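PDB 2Q07: PUA domain-containing protein from Archaeoglobus fulgidus DSM 4304, which probably binds RNA and takes part in archaeosine-tRNA biosynthesis; this chain is its C-terminal portion, ending in a PUA domain. Local coordinates for residues Y224-E227 against Y231-E234. Numbering follows the deposited sequence.
Sequences YLLE and YTVE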
ATOM      1  N   TYR A 224     -13.461   0.683  16.226  1.00 20.53           N
ATOM      2  CA  TYR A 224     -14.248   1.197  15.117  1.00 22.18           C
ATOM      3  C   TYR A 224     -14.692   0.055  14.208  1.00 21.62           C
ATOM      4  O   TYR A 224     -15.861  -0.017  13.832  1.00 22.38           O
ATOM      5  CB  TYR A 224     -13.443   2.212  14.308  1.00 22.59           C
ATOM      6  CG  TYR A 224     -14.202   2.742  13.116  1.00 23.61           C
ATOM      7  CD1 TYR A 224     -15.212   3.694  13.275  1.00 25.52           C
ATOM      8  CD2 TYR A 224     -13.928   2.280  11.830  1.00 23.34           C
ATOM      9  CE1 TYR A 224     -15.930   4.174  12.185  1.00 23.83           C
ATOM     10  CE2 TYR A 224     -14.642   2.753  10.728  1.00 23.12           C
ATOM     11  CZ  TYR A 224     -15.639   3.699  10.914  1.00 24.45           C
ATOM     12  OH  TYR A 224     -16.337   4.179   9.828  1.00 26.62           O
ATOM     13  N   LEU A 225     -13.761  -0.834  13.854  1.00 20.70           N
ATOM     14  CA  LEU A 225     -14.078  -1.977  12.988  1.00 19.91           C
ATOM     15  C   LEU A 225     -15.130  -2.890  13.633  1.00 21.44           C
ATOM     16  O   LEU A 225     -16.007  -3.429  12.951  1.00 21.90           O
ATOM     17  CB  LEU A 225     -12.807  -2.795  12.679  1.00 19.78           C
ATOM     18  CG  LEU A 225     -11.663  -2.121  11.901  1.00 19.36           C
ATOM     19  CD1 LEU A 225     -10.432  -3.021  11.894  1.00 20.20           C
ATOM     20  CD2 LEU A 225     -12.114  -1.831  10.487  1.00 18.87           C
ATOM     21  N   LEU A 226     -15.031  -3.066  14.946  1.00 21.96           N
ATOM     22  CA  LEU A 226     -15.974  -3.897  15.685  1.00 24.93           C
ATOM     23  C   LEU A 226     -17.365  -3.275  15.586  1.00 26.24           C
ATOM     24  O   LEU A 226     -18.352  -3.976  15.371  1.00 25.79           O
ATOM     25  CB  LEU A 226     -15.547  -4.001  17.155  1.00 24.35           C
ATOM     26  CG  LEU A 226     -16.348  -4.941  18.063  1.00 27.77           C
ATOM     27  CD1 LEU A 226     -16.334  -6.342  17.475  1.00 25.10           C
ATOM     28  CD2 LEU A 226     -15.751  -4.950  19.459  1.00 26.99           C
ATOM     29  N   GLU A 227     -17.428  -1.955  15.737  1.00 27.76           N
ATOM     30  CA  GLU A 227     -18.684  -1.213  15.648  1.00 30.36           C
ATOM     31  C   GLU A 227     -19.358  -1.438  14.304  1.00 30.30           C
ATOM     32  O   GLU A 227     -20.530  -1.816  14.235  1.00 31.21           O
ATOM     33  CB  GLU A 227     -18.433   0.290  15.792  1.00 33.23           C
ATOM     34  CG  GLU A 227     -18.383   0.823  17.201  1.00 36.82           C
ATOM     35  CD  GLU A 227     -17.954   2.280  17.230  1.00 38.41           C
ATOM     36  OE1 GLU A 227     -18.560   3.094  16.497  1.00 37.38           O
ATOM     37  OE2 GLU A 227     -17.011   2.608  17.981  1.00 41.18           O
ATOM     38  N   TYR A 231     -14.601  -7.232   9.365  1.00 28.22           N
ATOM     39  CA  TYR A 231     -13.363  -7.927   9.715  1.00 30.21           C
ATOM     40  C   TYR A 231     -13.436  -8.374  11.170  1.00 29.49           C
ATOM     41  O   TYR A 231     -12.426  -8.443  11.873  1.00 29.34           O
ATOM     42  CB  TYR A 231     -12.146  -7.021   9.520  1.00 30.95           C
ATOM     43  CG  TYR A 231     -11.919  -6.618   8.085  1.00 32.43           C
ATOM     44  CD1 TYR A 231     -12.310  -5.359   7.621  1.00 32.65           C
ATOM     45  CD2 TYR A 231     -11.339  -7.506   7.180  1.00 32.15           C
ATOM     46  CE1 TYR A 231     -12.128  -4.996   6.286  1.00 32.67           C
ATOM     47  CE2 TYR A 231     -11.154  -7.155   5.846  1.00 33.49           C
ATOM     48  CZ  TYR A 231     -11.552  -5.897   5.405  1.00 33.50           C
ATOM     49  OH  TYR A 231     -11.377  -5.547   4.084  1.00 34.34           O
ATOM     50  N   THR A 232     -14.649  -8.683  11.607  1.00 28.49           N
ATOM     51  CA  THR A 232     -14.896  -9.107  12.973  1.00 27.91           C
ATOM     52  C   THR A 232     -15.227 -10.588  13.071  1.00 28.24           C
ATOM     53  O   THR A 232     -15.753 -11.193  12.132  1.00 30.04           O
ATOM     54  CB  THR A 232     -16.053  -8.302  13.590  1.00 27.37           C
ATOM     55  OG1 THR A 232     -17.158  -8.283  12.677  1.00 28.22           O
ATOM     56  CG2 THR A 232     -15.617  -6.868  13.872  1.00 26.27           C
ATOM     57  N   VAL A 233     -14.907 -11.168  14.220  1.00 27.87           N
ATOM     58  CA  VAL A 233     -15.174 -12.569  14.471  1.00 24.96           C
ATOM     59  C   VAL A 233     -15.650 -12.705  15.916  1.00 26.07           C
ATOM     60  O   VAL A 233     -15.001 -12.225  16.855  1.00 22.21           O
ATOM     61  CB  VAL A 233     -13.908 -13.440  14.234  1.00 26.60           C
ATOM     62  CG1 VAL A 233     -13.154 -12.951  12.997  1.00 23.78           C
ATOM     63  CG2 VAL A 233     -13.011 -13.413  15.438  1.00 26.62           C
ATOM     64  N   GLU A 234     -16.810 -13.328  16.088  1.00 24.09           N
ATOM     65  CA  GLU A 234     -17.366 -13.534  17.418  1.00 26.06           C
ATOM     66  C   GLU A 234     -16.826 -14.851  17.937  1.00 24.88           C
ATOM     67  O   GLU A 234     -16.828 -15.845  17.220  1.00 26.95           O
ATOM     68  CB  GLU A 234     -18.888 -13.589  17.357  1.00 27.47           C
ATOM     69  CG  GLU A 234     -19.550 -13.707  18.717  1.00 34.00           C
ATOM     70  CD  GLU A 234     -21.054 -13.849  18.614  1.00 38.29           C
ATOM     71  OE1 GLU A 234     -21.669 -13.100  17.819  1.00 40.27           O
ATOM     72  OE2 GLU A 234     -21.621 -14.703  19.327  1.00 40.94           O
TER
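The last turn of helix 219-227 meets the start of strand 232-235, with the CA atoms of Leu226 and Thr232 6.0 Å apart and those of Leu225 and Tyr231 at 6.8 Å. No hydrogen bond links the two segments. One methyl makes the closest contacts, while Leu225 and Tyr231 add looser burial. Thr232 CG2 sits 3.5 Å from Leu226 CA and 3.6 Å from Leu225 O, so it lies against the helix backbone itself. Thr232 CG2 also meets Leu226 CD1 at 3.7 Å. The Leu226 and Thr232 side chains cross at roughly a right angle. Leu226 has CG anti to its own N (chi1 -175°), and chi2 near 57° then brings CD1 to Thr232. Thr232 divides its branches between two tasks. With chi1 at 48°, OG1 lies between the backbone N and the carbonyl carbon and hydrogen-bonds to Asn229 OD1 in the connecting loop. That bond helps fix the rotation that turns CG2 to the helix. The CB of Leu225 also points toward the strand, and its side chain packs on Ile183 and Ile230 of loops. Strand 232-235 lies between strands 261-265 and 249-252 in the PUA sheet. Leu225 also touches Val263, and Leu226 touches His265, both on strand 261-265. The contact thus packs the end of helix 219-227, in the pre-PUA region, against the first strand of the PUA domain, just across the short link between them.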